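Local coordinates for endo-1,4-beta-xylanase (Uncultured bacterium, PDB 7AX7), which uses cobalt(II) in its CE4 domain to cleave acetyl groups from acetylated xylan, as one part of a multidomain xylanase, at residues 5-10 with 147-152; 31-36 with 180-185. All blocks are in the same frame, centred on the assembly; numbering follows the deposited sequence.

How the interactions relate
Strand 4-11 links the two interactions, whose centres lie about 8 Å apart: it pairs with 147-152 in interaction 1 along one edge and with strand 33-36 of interaction 2 along the other. The two contacts touch directly: Phe10 N lies 2.8 Å from Thr33 O, and Phe10 O lies 2.8 Å from Phe35 N, both probable hydrogen bonds. Helix 182-189 joins them too, since Val182 touches Thr9. The cobalt, bound by Asp12, His62 and His66, is near both: the side chains of Leu151 and Phe35 are each about 7 Å from it. The side chain of Leu151 is also about 4 Å from an acetate ion, probably from the crystallisation liquor.

Interaction 1: 5-10 with 147-152; sequences LIALTF and GQIILL
Strands 5-10 and 148-152 run parallel, their axes 4.8 Å apart at closest approach and 25° from aligned. The backbone bonds go back and forth: Ala7 N to Gln148 O, Ile150 N to Ala7 O, Thr9 N to Ile150 O and Leu152 N to Thr9 O. Gly147 N adds a bond to Leu5 O. Ile150 O takes a second proton from Thr9 OG1 at 2.7 Å. This hydroxyl comes from above the carbonyl plane, while Thr9 N lies nearly along the C=O axis. Arg100 also bonds Thr9 OG1. A chi1 of 70° sets OG1 between the backbone N and carbonyl carbon of Thr9 and leaves CG2 against Ile149 CG2, at 3.7 Å. With an alanine here, Ile150 O would probably have one donor fewer, Arg100 would lose this partner, and Ile149 CG2 would lose its methyl neighbour. On the other face, Leu152 CB lies obliquely to the Phe10 ring, 3.7 Å from CD1. Leu152 CD1 meets Leu8 CD2 at 3.8 Å. Further back, Ile6 CG2 touches Ile150 CD1 at 3.9 Å. Helix 159-174 packs on this face through Ile169 and Leu165. Helix 182-189 lies on the face of Thr9 and Ile149. Strands 33-36 and 177-179 flank 5-10 along its other edge.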
ATOM      1  N   LEU A   5     -10.262   3.569 -12.564  1.00 11.28           N
ATOM      2  CA  LEU A   5      -8.988   3.213 -11.958  1.00 11.19           C
ATOM      3  C   LEU A   5      -9.180   2.684 -10.544  1.00  9.31           C
ATOM      4  O   LEU A   5      -9.974   3.229  -9.770  1.00 10.07           O
ATOM      5  CB  LEU A   5      -8.043   4.418 -11.930  1.00 11.53           C
ATOM      6  CG  LEU A   5      -7.758   5.092 -13.274  1.00 13.57           C
ATOM      7  CD1 LEU A   5      -6.694   6.177 -13.100  1.00 10.84           C
ATOM      8  CD2 LEU A   5      -7.337   4.060 -14.336  1.00 12.41           C
ATOM      9  N   ILE A   6      -8.441   1.621 -10.212  1.00  9.58           N
ATOM     10  CA  ILE A   6      -8.391   1.075  -8.858  1.00  7.86           C
ATOM     11  C   ILE A   6      -6.932   0.902  -8.461  1.00  9.58           C
ATOM     12  O   ILE A   6      -6.104   0.455  -9.266  1.00  7.77           O
ATOM     13  CB  ILE A   6      -9.141  -0.268  -8.729  1.00 15.45           C
ATOM     14  CG1 ILE A   6     -10.637  -0.070  -8.920  1.00 19.23           C
ATOM     15  CG2 ILE A   6      -8.955  -0.833  -7.335  1.00 12.86           C
ATOM     16  CD1 ILE A   6     -11.320   0.485  -7.684  1.00 15.00           C
ATOM     17  N   ALA A   7      -6.619   1.248  -7.222  1.00  9.70           N
ATOM     18  CA  ALA A   7      -5.260   1.135  -6.699  1.00  7.74           C
ATOM     19  C   ALA A   7      -5.296   0.104  -5.579  1.00 11.24           C
ATOM     20  O   ALA A   7      -5.677   0.429  -4.447  1.00  9.16           O
ATOM     21  CB  ALA A   7      -4.738   2.487  -6.217  1.00  5.93           C
ATOM     22  N   LEU A   8      -4.936  -1.141  -5.914  1.00  7.36           N
ATOM     23  CA  LEU A   8      -4.758  -2.175  -4.905  1.00 10.37           C
ATOM     24  C   LEU A   8      -3.458  -1.926  -4.153  1.00  9.31           C
ATOM     25  O   LEU A   8      -2.416  -1.700  -4.772  1.00  7.71           O
ATOM     26  CB  LEU A   8      -4.731  -3.560  -5.555  1.00  7.95           C
ATOM     27  CG  LEU A   8      -6.042  -4.214  -5.991  1.00 18.08           C
ATOM     28  CD1 LEU A   8      -5.755  -5.575  -6.633  1.00 15.04           C
ATOM     29  CD2 LEU A   8      -6.995  -4.374  -4.817  1.00 16.78           C
ATOM     30  N   THR A   9      -3.512  -1.960  -2.819  1.00  7.84           N
ATOM     31  CA  THR A   9      -2.345  -1.612  -2.017  1.00  9.65           C
ATOM     32  C   THR A   9      -2.211  -2.586  -0.852  1.00 10.47           C
ATOM     33  O   THR A   9      -3.202  -3.107  -0.331  1.00  9.30           O
ATOM     34  CB  THR A   9      -2.404  -0.153  -1.489  1.00  8.35           C
ATOM     35  OG1 THR A   9      -3.426  -0.030  -0.491  1.00 10.92           O
ATOM     36  CG2 THR A   9      -2.695   0.823  -2.619  1.00  5.84           C
ATOM     37  N   PHE A  10      -0.965  -2.813  -0.438  1.00  9.69           N
ATOM     38  CA  PHE A  10      -0.641  -3.829   0.554  1.00  9.67           C
ATOM     39  C   PHE A  10       0.264  -3.239   1.627  1.00  8.47           C
ATOM     40  O   PHE A  10       1.305  -2.649   1.309  1.00  8.43           O
ATOM     41  CB  PHE A  10       0.036  -5.036  -0.112  1.00  7.59           C
ATOM     42  CG  PHE A  10      -0.856  -5.790  -1.058  1.00  9.51           C
ATOM     43  CD1 PHE A  10      -1.652  -6.836  -0.600  1.00  8.34           C
ATOM     44  CD2 PHE A  10      -0.895  -5.463  -2.409  1.00  8.37           C
ATOM     45  CE1 PHE A  10      -2.471  -7.544  -1.463  1.00 10.52           C
ATOM     46  CE2 PHE A  10      -1.717  -6.170  -3.291  1.00 11.19           C
ATOM     47  CZ  PHE A  10      -2.506  -7.211  -2.816  1.00  9.40           C
ATOM     48  N   GLY A 147     -11.194   5.598  -9.101  1.00 10.32           N
ATOM     49  CA  GLY A 147     -10.251   6.403  -8.347  1.00  8.96           C
ATOM     50  C   GLY A 147      -9.948   5.931  -6.940  1.00 10.01           C
ATOM     51  O   GLY A 147      -9.159   6.584  -6.246  1.00 10.15           O
ATOM     52  N   GLN A 148     -10.518   4.804  -6.507  1.00 10.02           N
ATOM     53  CA  GLN A 148     -10.432   4.382  -5.111  1.00 10.20           C
ATOM     54  C   GLN A 148      -9.146   3.616  -4.819  1.00  8.10           C
ATOM     55  O   GLN A 148      -8.669   2.819  -5.636  1.00 12.21           O
ATOM     56  CB  GLN A 148     -11.631   3.503  -4.744  1.00 11.53           C
ATOM     57  CG  GLN A 148     -11.836   3.309  -3.243  1.00 12.17           C
ATOM     58  CD  GLN A 148     -12.252   4.600  -2.534  1.00 16.10           C
ATOM     59  OE1 GLN A 148     -12.786   5.521  -3.158  1.00 13.98           O
ATOM     60  NE2 GLN A 148     -12.009   4.666  -1.231  1.00 11.90           N
ATOM     61  N   ILE A 149      -8.606   3.847  -3.634  1.00  7.00           N
ATOM     62  CA  ILE A 149      -7.473   3.102  -3.104  1.00  8.53           C
ATOM     63  C   ILE A 149      -8.025   2.064  -2.140  1.00  7.76           C
ATOM     64  O   ILE A 149      -8.869   2.385  -1.298  1.00 10.44           O
ATOM     65  CB  ILE A 149      -6.476   4.039  -2.395  1.00  7.59           C
ATOM     66  CG1 ILE A 149      -5.912   5.074  -3.378  1.00  7.79           C
ATOM     67  CG2 ILE A 149      -5.356   3.246  -1.707  1.00  7.53           C
ATOM     68  CD1 ILE A 149      -5.275   6.303  -2.696  1.00  6.72           C
ATOM     69  N   ILE A 150      -7.556   0.825  -2.257  1.00  9.98           N
ATOM     70  CA  ILE A 150      -8.032  -0.278  -1.430  1.00  9.98           C
ATOM     71  C   ILE A 150      -6.859  -0.822  -0.617  1.00 11.61           C
ATOM     72  O   ILE A 150      -5.780  -1.083  -1.165  1.00  8.76           O
ATOM     73  CB  ILE A 150      -8.698  -1.376  -2.277  1.00  9.94           C
ATOM     74  CG1 ILE A 150      -9.954  -0.813  -2.960  1.00 11.24           C
ATOM     75  CG2 ILE A 150      -9.074  -2.587  -1.411  1.00 13.90           C
ATOM     76  CD1 ILE A 150     -10.583  -1.758  -3.970  1.00 11.84           C
ATOM     77  N   LEU A 151      -7.074  -0.972   0.688  1.00  9.84           N
ATOM     78  CA  LEU A 151      -6.025  -1.334   1.633  1.00 10.21           C
ATOM     79  C   LEU A 151      -6.146  -2.812   1.988  1.00 13.64           C
ATOM     80  O   LEU A 151      -7.165  -3.240   2.547  1.00  9.95           O
ATOM     81  CB  LEU A 151      -6.114  -0.461   2.886  1.00 11.90           C
ATOM     82  CG  LEU A 151      -4.979  -0.534   3.915  1.00 16.31           C
ATOM     83  CD1 LEU A 151      -4.964   0.720   4.774  1.00 12.70           C
ATOM     84  CD2 LEU A 151      -5.084  -1.783   4.786  1.00 14.05           C
ATOM     85  N   LEU A 152      -5.110  -3.585   1.654  1.00  9.86           N
ATOM     86  CA  LEU A 152      -4.952  -4.981   2.048  1.00 10.15           C
ATOM     87  C   LEU A 152      -3.644  -5.116   2.836  1.00 10.99           C
ATOM     88  O   LEU A 152      -2.891  -4.153   2.972  1.00 10.12           O
ATOM     89  CB  LEU A 152      -4.975  -5.890   0.813  1.00  9.81           C
ATOM     90  CG  LEU A 152      -6.203  -5.796  -0.113  1.00 10.80           C
ATOM     91  CD1 LEU A 152      -6.042  -4.673  -1.135  1.00 14.92           C
ATOM     92  CD2 LEU A 152      -6.449  -7.105  -0.834  1.00  7.67           C
TER

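Interaction 2: 31-36 with 180-185; sequences KATFFL and VTVSEL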
ATOM      1  N   LYS A  31      -0.480  -4.516 -11.486  1.00 10.44           N
ATOM      2  CA  LYS A  31       0.461  -3.850 -10.596  1.00  7.73           C
ATOM      3  C   LYS A  31      -0.252  -3.412  -9.319  1.00  9.65           C
ATOM      4  O   LYS A  31      -1.467  -3.203  -9.305  1.00 10.38           O
ATOM      5  CB  LYS A  31       1.103  -2.646 -11.290  1.00  7.80           C
ATOM      6  CG  LYS A  31       2.072  -3.040 -12.404  1.00  9.51           C
ATOM      7  CD  LYS A  31       2.555  -1.829 -13.195  1.00 12.47           C
ATOM      8  CE  LYS A  31       1.426  -1.184 -13.993  1.00 15.75           C
ATOM      9  NZ  LYS A  31       1.957  -0.030 -14.762  1.00 19.91           N
ATOM     10  N   ALA A  32       0.516  -3.295  -8.237  1.00  8.77           N
ATOM     11  CA  ALA A  32      -0.003  -2.870  -6.944  1.00  6.99           C
ATOM     12  C   ALA A  32       1.036  -1.982  -6.277  1.00  7.83           C
ATOM     13  O   ALA A  32       2.142  -1.792  -6.790  1.00  8.19           O
ATOM     14  CB  ALA A  32      -0.352  -4.067  -6.051  1.00  8.43           C
ATOM     15  N   THR A  33       0.671  -1.436  -5.122  1.00  7.54           N
ATOM     16  CA  THR A  33       1.555  -0.594  -4.323  1.00  7.44           C
ATOM     17  C   THR A  33       1.752  -1.250  -2.965  1.00  7.72           C
ATOM     18  O   THR A  33       0.779  -1.659  -2.325  1.00 10.98           O
ATOM     19  CB  THR A  33       0.964   0.818  -4.152  1.00 11.65           C
ATOM     20  OG1 THR A  33       0.640   1.353  -5.438  1.00  7.98           O
ATOM     21  CG2 THR A  33       1.943   1.763  -3.436  1.00  5.81           C
ATOM     22  N   PHE A  34       3.005  -1.350  -2.527  1.00  7.24           N
ATOM     23  CA  PHE A  34       3.358  -1.992  -1.263  1.00  6.24           C
ATOM     24  C   PHE A  34       3.956  -0.947  -0.335  1.00  9.69           C
ATOM     25  O   PHE A  34       5.049  -0.424  -0.596  1.00  7.06           O
ATOM     26  CB  PHE A  34       4.336  -3.147  -1.488  1.00  6.76           C
ATOM     27  CG  PHE A  34       3.745  -4.285  -2.267  1.00  6.95           C
ATOM     28  CD1 PHE A  34       3.765  -4.282  -3.661  1.00  7.41           C
ATOM     29  CD2 PHE A  34       3.148  -5.349  -1.608  1.00  5.84           C
ATOM     30  CE1 PHE A  34       3.203  -5.334  -4.381  1.00  7.61           C
ATOM     31  CE2 PHE A  34       2.591  -6.404  -2.314  1.00  6.94           C
ATOM     32  CZ  PHE A  34       2.610  -6.397  -3.705  1.00  7.81           C
ATOM     33  N   PHE A  35       3.235  -0.657   0.746  1.00  7.83           N
ATOM     34  CA  PHE A  35       3.705   0.234   1.796  1.00  8.13           C
ATOM     35  C   PHE A  35       4.524  -0.598   2.774  1.00  9.55           C
ATOM     36  O   PHE A  35       3.976  -1.412   3.534  1.00  7.04           O
ATOM     37  CB  PHE A  35       2.521   0.926   2.469  1.00  8.52           C
ATOM     38  CG  PHE A  35       1.825   1.927   1.582  1.00  7.32           C
ATOM     39  CD1 PHE A  35       0.940   1.509   0.603  1.00  5.67           C
ATOM     40  CD2 PHE A  35       2.064   3.291   1.729  1.00  6.29           C
ATOM     41  CE1 PHE A  35       0.295   2.434  -0.229  1.00  5.85           C
ATOM     42  CE2 PHE A  35       1.426   4.229   0.903  1.00  7.36           C
ATOM     43  CZ  PHE A  35       0.543   3.796  -0.083  1.00  5.80           C
ATOM     44  N   LEU A  36       5.835  -0.410   2.742  1.00  5.93           N
ATOM     45  CA  LEU A  36       6.738  -1.301   3.441  1.00  5.81           C
ATOM     46  C   LEU A  36       7.069  -0.767   4.825  1.00  8.18           C
ATOM     47  O   LEU A  36       7.166   0.444   5.049  1.00  7.54           O
ATOM     48  CB  LEU A  36       8.034  -1.501   2.650  1.00  6.24           C
ATOM     49  CG  LEU A  36       7.941  -1.894   1.168  1.00  6.63           C
ATOM     50  CD1 LEU A  36       9.347  -2.015   0.589  1.00  5.59           C
ATOM     51  CD2 LEU A  36       7.174  -3.186   0.985  1.00  4.57           C
ATOM     52  N   VAL A 180      -3.889   0.256 -11.157  1.00  9.03           N
ATOM     53  CA  VAL A 180      -2.790   1.210 -11.232  1.00  8.81           C
ATOM     54  C   VAL A 180      -2.087   1.266  -9.883  1.00 13.61           C
ATOM     55  O   VAL A 180      -2.656   0.920  -8.846  1.00  8.20           O
ATOM     56  CB  VAL A 180      -3.277   2.618 -11.639  1.00 11.19           C
ATOM     57  CG1 VAL A 180      -3.874   2.598 -13.061  1.00 13.10           C
ATOM     58  CG2 VAL A 180      -4.300   3.149 -10.632  1.00  7.40           C
ATOM     59  N   THR A 181      -0.828   1.709  -9.909  1.00  8.37           N
ATOM     60  CA  THR A 181      -0.154   2.079  -8.675  1.00  8.47           C
ATOM     61  C   THR A 181      -0.723   3.401  -8.166  1.00  8.14           C
ATOM     62  O   THR A 181      -1.447   4.106  -8.875  1.00  7.82           O
ATOM     63  CB  THR A 181       1.358   2.212  -8.885  1.00  8.69           C
ATOM     64  OG1 THR A 181       1.631   3.353  -9.718  1.00  7.37           O
ATOM     65  CG2 THR A 181       1.945   0.949  -9.541  1.00  7.93           C
ATOM     66  N   VAL A 182      -0.391   3.738  -6.918  1.00  8.66           N
ATOM     67  CA  VAL A 182      -0.841   5.010  -6.355  1.00  5.41           C
ATOM     68  C   VAL A 182      -0.258   6.183  -7.145  1.00  7.43           C
ATOM     69  O   VAL A 182      -0.975   7.137  -7.482  1.00  7.97           O
ATOM     70  CB  VAL A 182      -0.496   5.080  -4.856  1.00  7.18           C
ATOM     71  CG1 VAL A 182      -0.934   6.417  -4.258  1.00  8.40           C
ATOM     72  CG2 VAL A 182      -1.176   3.927  -4.108  1.00  7.18           C
ATOM     73  N   SER A 183       1.035   6.120  -7.490  1.00  6.32           N
ATOM     74  CA  SER A 183       1.612   7.147  -8.358  1.00  6.75           C
ATOM     75  C   SER A 183       0.853   7.232  -9.677  1.00  8.76           C
ATOM     76  O   SER A 183       0.483   8.321 -10.124  1.00  9.95           O
ATOM     77  CB  SER A 183       3.099   6.867  -8.619  1.00  9.59           C
ATOM     78  OG  SER A 183       3.917   7.292  -7.543  1.00  8.15           O
ATOM     79  N   GLU A 184       0.609   6.085 -10.318  1.00  8.47           N
ATOM     80  CA  GLU A 184      -0.127   6.097 -11.581  1.00  9.31           C
ATOM     81  C   GLU A 184      -1.542   6.630 -11.394  1.00  9.61           C
ATOM     82  O   GLU A 184      -2.069   7.326 -12.266  1.00  9.47           O
ATOM     83  CB  GLU A 184      -0.156   4.694 -12.184  1.00  8.52           C
ATOM     84  CG  GLU A 184       1.158   4.260 -12.782  1.00 12.16           C
ATOM     85  CD  GLU A 184       1.179   2.776 -13.088  1.00 14.88           C
ATOM     86  OE1 GLU A 184       0.250   2.061 -12.647  1.00 10.52           O
ATOM     87  OE2 GLU A 184       2.122   2.329 -13.769  1.00 13.29           O
ATOM     88  N   LEU A 185      -2.172   6.320 -10.260  1.00  7.54           N
ATOM     89  CA  LEU A 185      -3.520   6.818 -10.000  1.00  7.61           C
ATOM     90  C   LEU A 185      -3.570   8.342 -10.068  1.00 10.67           C
ATOM     91  O   LEU A 185      -4.411   8.921 -10.770  1.00  8.82           O
ATOM     92  CB  LEU A 185      -4.008   6.324  -8.639  1.00  6.90           C
ATOM     93  CG  LEU A 185      -5.302   6.955  -8.120  1.00  9.37           C
ATOM     94  CD1 LEU A 185      -6.489   6.660  -9.056  1.00 11.20           C
ATOM     95  CD2 LEU A 185      -5.576   6.488  -6.702  1.00  9.08           C
TER
HETATM   96  O   HOH W   1      -3.407  -1.735  -8.441  1.00  7.34           O
HETATM   97  O   HOH W   2      -1.750   0.378  -6.262  1.00  5.85           O
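A capping box starts helix 182-189, and the contact joins this helix start to strand 33-36 of the NodB-type deacetylase fold and to Lys31 ahead of that strand. Thr181 is the N-cap. Its OG1 accepts from Glu184 N at 3.0 Å, and Glu184 OE1 accepts in return from Thr181 N, also at 3.0 Å. The second bond reaches OE1 from above the carboxylate plane, 37° out of it. The other carboxylate oxygen serves the contact. Lys31 NZ meets the syn lone pair of Glu184 OE2 at 2.6 Å, forming a salt bridge. The lysine chain bends at chi3 (-67°), bringing NZ to the carboxylate, and the two side chains cross at about a right angle. Nearer its backbone, Lys31 rests CB near the methyl CG2 of Thr181.

Thr33 makes the second link. Its OG1 accepts from Val182 N at 3.0 Å, with an N-H...O angle of 156°. Its CB also packs on Val182 CG2, 3.8 Å away. The same methyl reaches the edge of the Phe35 ring near CZ, at 4.4 Å. Arg100 makes a cation-pi contact with that ring. Two waters bridge the segments: water 1 between Lys31 O and Val180 O, water 2 between Thr33 OG1 and Val180 O.

Two N-H groups of the helix's first turn are thus satisfied by side chains: Val182 N by Thr33 and Glu184 N by Thr181. The two oxygens of Glu184 divide the work, one capping and one pairing with charge. The capping bond probably restrains the carboxylate for Lys31. The negative charge of Glu184 near the helix N-terminus is also likely to interact favourably with the helix dipole.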